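Long-range contacts in designed helical repeat protein (Synthetic construct, PDB 5CWD), which is a de novo designed scaffold of stacked antiparallel helices, probably without a biological function, made to explore the range of possible repeat proteins: residues A49-C53 with A75-A80; A114-L119 with A132-F136. One frame throughout, in Å; residues are numbered along the deposited sequence. Where two conformers were deposited one is given.

How the contacts relate
Both contacts are buried, apolar helix-helix interfaces set on opposite sides of the chain's centre, their own centres about 16 Å apart. Contact 1 joins helix 45-63 to the next helix, 66-83, nearly antiparallel, and carries a disulfide. Contact 2 joins helix 108-125 to helix 129-147, inclined at a more open angle, and has no covalent link across it: its cysteine is bonded to helix 87-105 instead. In each, a phenylalanine and small alanines fill the interface, but a valine lies over the ring and a cystine runs beside that pair in contact 1, whereas alanine backbone and a cysteine meet it in contact 2. Helix 87-105 touches both contacts.

Contact 1 of 2, residues A49-C53 with A75-A80; sequences ARSFC and ACLEVA
Cys53 and Cys76 are joined by a disulfide of 2.0 Å between their SG atoms, the covalent tie between two helical segments whose axes run almost antiparallel, at 176°, and approach to 9.0 Å. The two sulfurs leave their helices differently: Cys53 SG lies anti to its carbonyl carbon (chi1 -75°), while Cys76 SG lies anti to its backbone N, and the bridge closes with an S-S torsion of 96°, near the usual right angle of a cystine. Beside it Val79 fills the interface. Its CG1 branch meets the Phe52 ring at CD1, 3.5 Å away, and CB stands over one face of that ring, offset toward the rim. The other branch, CG2, turns to Ala49 CB at 3.8 Å. A beta-branched residue suits this place because its two methyls serve two neighbours on the facing helix. Ala49 suits its own place equally, since a bare methyl lets the backbones draw near, Ala49 CA lying 5.6 Å from Ala80 CA. Next to CD1 on the rim, Phe52 CE1 is more loosely met by Ala75 CB, at 4.2 Å. Away from this packing, by contrast, Arg50 and Glu78 are partly exposed and add nothing to this interface, while Leu77 turns to helix 108-125, where it meets Val121 and Ala125. Around the packed part, helix 4-20 touches Phe52 through Cys11, Ala14 and Ala15, helix 24-40 meets Val79 through Ala31 and Leu35, and helix 87-105 sets Ala90 and Phe94 against Cys76.

Contact 2 of 2, residues A114-L119 with A132-F136; sequences AAKACL and AARSF
With CG anti to the backbone N (chi1 -167°), Phe136 sends its ring across to helix 108-125, where Cys118, its SG likewise anti to N, brings CB and sulfur to the ring's rim. Cys118 CB lies at the edge, near the ring plane, 3.6 Å from Phe136 CD2. The sulfur keeps to the same rim in a sulfur-aromatic contact, with Cys118 SG 5.2 Å from the centroid of the Phe136 ring and 77° off its normal. Farther along the ring, Ala114 CB meets Phe136 CZ at 3.5 Å, in plane at the edge, and the backbone around Ala114 and Ala115 also approaches CE2. The single methyl of Ala114 suits its place, letting the ring lie close to the helix backbone. Replacing Phe136 by an alanine would probably open a gap beside Ala114 and leave Cys118 without its aromatic neighbour. Toward the other end of the interface the touch is lighter. Leu119 CD2 reaches Ala132 CB at 4.2 Å and also lies near Ala133, one branched residue thus spanning two small ones, while Cys118 SG packs 4.0 Å from Ala132 CB. The segment axes are 9.8 Å apart at closest approach and inclined at 136°, so the helices are antiparallel in sense but splayed. In the fold, Cys118 is disulfide-bonded to Cys95 of helix 87-105, which also presses Ala99 against Phe136 and Ala102 against Ala114. Helix 150-167 covers another side, Val163 touching Ala115, Ala133 and Phe136.

Contact 1 of 2, residues A49-C53 with A75-A80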
loop_
_atom_site.group_PDB
_atom_site.type_symbol
_atom_site.label_atom_id
_atom_site.label_comp_id
_atom_site.label_asym_id
_atom_site.label_seq_id
_atom_site.Cartn_x
_atom_site.Cartn_y
_atom_site.Cartn_z
ATOM N N ALA A 49 -1.647 4.737 11.278
ATOM C CA ALA A 49 -2.290 4.738 9.970
ATOM C C ALA A 49 -1.298 4.362 8.874
ATOM O O ALA A 49 -1.658 3.692 7.905
ATOM C CB ALA A 49 -2.901 6.096 9.688
ATOM N N ARG A 50 -0.053 4.801 9.028
ATOM C CA ARG A 50 1.001 4.460 8.078
ATOM C C ARG A 50 1.198 2.950 8.035
ATOM O O ARG A 50 1.108 2.329 6.973
ATOM C CB ARG A 50 2.312 5.158 8.452
ATOM C CG ARG A 50 3.513 4.744 7.606
ATOM C CD ARG A 50 4.804 5.317 8.162
ATOM N NE ARG A 50 4.814 6.775 8.122
ATOM C CZ ARG A 50 5.113 7.492 7.044
ATOM N NH1 ARG A 50 5.423 6.892 5.902
ATOM N NH2 ARG A 50 5.096 8.815 7.106
ATOM N N SER A 51 1.468 2.367 9.199
ATOM C CA SER A 51 1.672 0.926 9.305
ATOM C C SER A 51 0.435 0.176 8.809
ATOM O O SER A 51 0.542 -0.888 8.189
ATOM C CB SER A 51 1.992 0.537 10.751
ATOM O OG SER A 51 2.454 -0.800 10.836
ATOM N N PHE A 52 -0.736 0.748 9.076
ATOM C CA PHE A 52 -1.995 0.194 8.585
ATOM C C PHE A 52 -2.025 0.175 7.059
ATOM O O PHE A 52 -2.360 -0.842 6.451
ATOM C CB PHE A 52 -3.180 1.001 9.120
ATOM C CG PHE A 52 -4.517 0.356 8.878
ATOM C CD1 PHE A 52 -5.134 0.445 7.640
ATOM C CD2 PHE A 52 -5.165 -0.329 9.892
ATOM C CE1 PHE A 52 -6.362 -0.141 7.419
ATOM C CE2 PHE A 52 -6.394 -0.917 9.674
ATOM C CZ PHE A 52 -6.993 -0.819 8.437
ATOM N N CYS A 53 -1.683 1.305 6.446
ATOM C CA CYS A 53 -1.679 1.418 4.991
ATOM C C CYS A 53 -0.660 0.483 4.355
ATOM O O CYS A 53 -0.953 -0.176 3.356
ATOM C CB CYS A 53 -1.389 2.853 4.565
ATOM S SG CYS A 53 -2.777 3.970 4.804
ATOM N N ALA A 75 -9.607 1.638 2.500
ATOM C CA ALA A 75 -9.333 1.412 3.918
ATOM C C ALA A 75 -8.151 2.252 4.388
ATOM O O ALA A 75 -8.222 2.925 5.423
ATOM C CB ALA A 75 -9.067 -0.058 4.178
ATOM N N CYS A 76 -7.061 2.197 3.626
ATOM C CA CYS A 76 -5.892 3.017 3.912
ATOM C C CYS A 76 -6.287 4.482 4.000
ATOM O O CYS A 76 -5.964 5.174 4.974
ATOM C CB CYS A 76 -4.826 2.828 2.836
ATOM S SG CYS A 76 -3.496 4.048 2.909
ATOM N N LEU A 77 -7.000 4.952 2.983
ATOM C CA LEU A 77 -7.448 6.337 2.978
ATOM C C LEU A 77 -8.436 6.596 4.115
ATOM O O LEU A 77 -8.536 7.717 4.615
ATOM C CB LEU A 77 -8.078 6.690 1.634
ATOM C CG LEU A 77 -7.140 6.537 0.436
ATOM C CD1 LEU A 77 -7.882 6.811 -0.864
ATOM C CD2 LEU A 77 -5.928 7.452 0.567
ATOM N N GLU A 78 -9.151 5.556 4.532
ATOM C CA GLU A 78 -10.119 5.689 5.617
ATOM C C GLU A 78 -9.405 5.939 6.936
ATOM O O GLU A 78 -9.689 6.919 7.625
ATOM C CB GLU A 78 -10.999 4.443 5.730
ATOM C CG GLU A 78 -12.471 4.707 5.472
ATOM C CD GLU A 78 -13.083 5.640 6.499
ATOM O OE1 GLU A 78 -12.609 5.652 7.655
ATOM O OE2 GLU A 78 -14.039 6.363 6.148
ATOM N N VAL A 79 -8.484 5.047 7.287
ATOM C CA VAL A 79 -7.723 5.212 8.518
ATOM C C VAL A 79 -6.896 6.491 8.440
ATOM O O VAL A 79 -6.695 7.164 9.449
ATOM C CB VAL A 79 -6.803 4.002 8.799
ATOM C CG1 VAL A 79 -5.766 3.840 7.705
ATOM C CG2 VAL A 79 -6.131 4.143 10.157
ATOM N N ALA A 80 -6.418 6.825 7.244
ATOM C CA ALA A 80 -5.727 8.094 7.045
ATOM C C ALA A 80 -6.637 9.267 7.409
ATOM O O ALA A 80 -6.246 10.149 8.173
ATOM C CB ALA A 80 -5.249 8.222 5.612
#

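Contact 2 of 2, residues A114-L119 with A132-F136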
loop_
_atom_site.group_PDB
_atom_site.type_symbol
_atom_site.label_atom_id
_atom_site.label_comp_id
_atom_site.label_asym_id
_atom_site.label_seq_id
_atom_site.Cartn_x
_atom_site.Cartn_y
_atom_site.Cartn_z
ATOM N N ALA A 114 -0.394 -4.803 -7.774
ATOM C CA ALA A 114 0.227 -3.759 -6.965
ATOM C C ALA A 114 0.145 -2.412 -7.665
ATOM O O ALA A 114 -0.236 -1.413 -7.059
ATOM C CB ALA A 114 1.677 -4.112 -6.665
ATOM N N ALA A 115 0.505 -2.392 -8.943
ATOM C CA ALA A 115 0.446 -1.171 -9.734
ATOM C C ALA A 115 -0.968 -0.599 -9.734
ATOM O O ALA A 115 -1.186 0.572 -9.387
ATOM C CB ALA A 115 0.906 -1.443 -11.150
ATOM N N LYS A 116 -1.926 -1.439 -10.117
ATOM C CA LYS A 116 -3.322 -1.029 -10.174
ATOM C C LYS A 116 -3.748 -0.480 -8.817
ATOM O O LYS A 116 -4.341 0.598 -8.725
ATOM C CB LYS A 116 -4.212 -2.206 -10.585
ATOM C CG LYS A 116 -5.324 -1.840 -11.564
ATOM C CD LYS A 116 -6.185 -3.053 -11.921
ATOM C CE LYS A 116 -5.480 -4.011 -12.882
ATOM N NZ LYS A 116 -5.490 -3.524 -14.293
ATOM N N ALA A 117 -3.415 -1.221 -7.765
ATOM C CA ALA A 117 -3.743 -0.825 -6.403
ATOM C C ALA A 117 -3.199 0.563 -6.089
ATOM O O ALA A 117 -3.960 1.483 -5.784
ATOM C CB ALA A 117 -3.196 -1.839 -5.419
ATOM N N CYS A 118 -1.880 0.700 -6.173
ATOM C CA CYS A 118 -1.213 1.974 -5.942
ATOM C C CYS A 118 -1.896 3.111 -6.688
ATOM O O CYS A 118 -2.315 4.103 -6.084
ATOM C CB CYS A 118 0.251 1.885 -6.368
ATOM S SG CYS A 118 1.057 3.486 -6.528
ATOM N N LEU A 119 -2.025 2.952 -8.002
ATOM C CA LEU A 119 -2.619 4.000 -8.824
ATOM C C LEU A 119 -4.064 4.281 -8.419
ATOM O O LEU A 119 -4.525 5.419 -8.512
ATOM C CB LEU A 119 -2.544 3.620 -10.301
ATOM C CG LEU A 119 -1.149 3.731 -10.918
ATOM C CD1 LEU A 119 -1.093 3.017 -12.259
ATOM C CD2 LEU A 119 -0.741 5.192 -11.077
ATOM N N ALA A 132 2.621 8.922 -8.310
ATOM C CA ALA A 132 2.343 7.609 -7.744
ATOM C C ALA A 132 3.143 6.537 -8.467
ATOM O O ALA A 132 3.846 5.736 -7.844
ATOM C CB ALA A 132 0.865 7.306 -7.826
ATOM N N ALA A 133 3.029 6.531 -9.790
ATOM C CA ALA A 133 3.758 5.585 -10.623
ATOM C C ALA A 133 5.258 5.675 -10.365
ATOM O O ALA A 133 5.943 4.659 -10.208
ATOM C CB ALA A 133 3.460 5.843 -12.083
ATOM N N ARG A 134 5.752 6.907 -10.318
ATOM C CA ARG A 134 7.168 7.174 -10.102
ATOM C C ARG A 134 7.610 6.655 -8.737
ATOM O O ARG A 134 8.668 6.036 -8.610
ATOM C CB ARG A 134 7.438 8.674 -10.223
ATOM C CG ARG A 134 8.894 9.048 -10.414
ATOM C CD ARG A 134 9.029 10.542 -10.654
ATOM N NE ARG A 134 10.367 11.039 -10.349
ATOM C CZ ARG A 134 10.683 12.328 -10.255
ATOM N NH1 ARG A 134 9.756 13.260 -10.441
ATOM N NH2 ARG A 134 11.928 12.689 -9.971
ATOM N N SER A 135 6.789 6.907 -7.721
ATOM C CA SER A 135 7.051 6.403 -6.379
ATOM C C SER A 135 7.130 4.882 -6.386
ATOM O O SER A 135 8.064 4.297 -5.832
ATOM C CB SER A 135 5.963 6.863 -5.407
ATOM O OG SER A 135 5.875 8.277 -5.367
ATOM N N PHE A 136 6.138 4.255 -7.012
ATOM C CA PHE A 136 6.096 2.800 -7.146
ATOM C C PHE A 136 7.375 2.262 -7.784
ATOM O O PHE A 136 8.108 1.457 -7.181
ATOM C CB PHE A 136 4.883 2.394 -7.983
ATOM C CG PHE A 136 4.560 0.926 -7.931
ATOM C CD1 PHE A 136 5.330 0.003 -8.620
ATOM C CD2 PHE A 136 3.468 0.470 -7.208
ATOM C CE1 PHE A 136 5.022 -1.347 -8.584
ATOM C CE2 PHE A 136 3.158 -0.879 -7.166
ATOM C CZ PHE A 136 3.936 -1.787 -7.855
#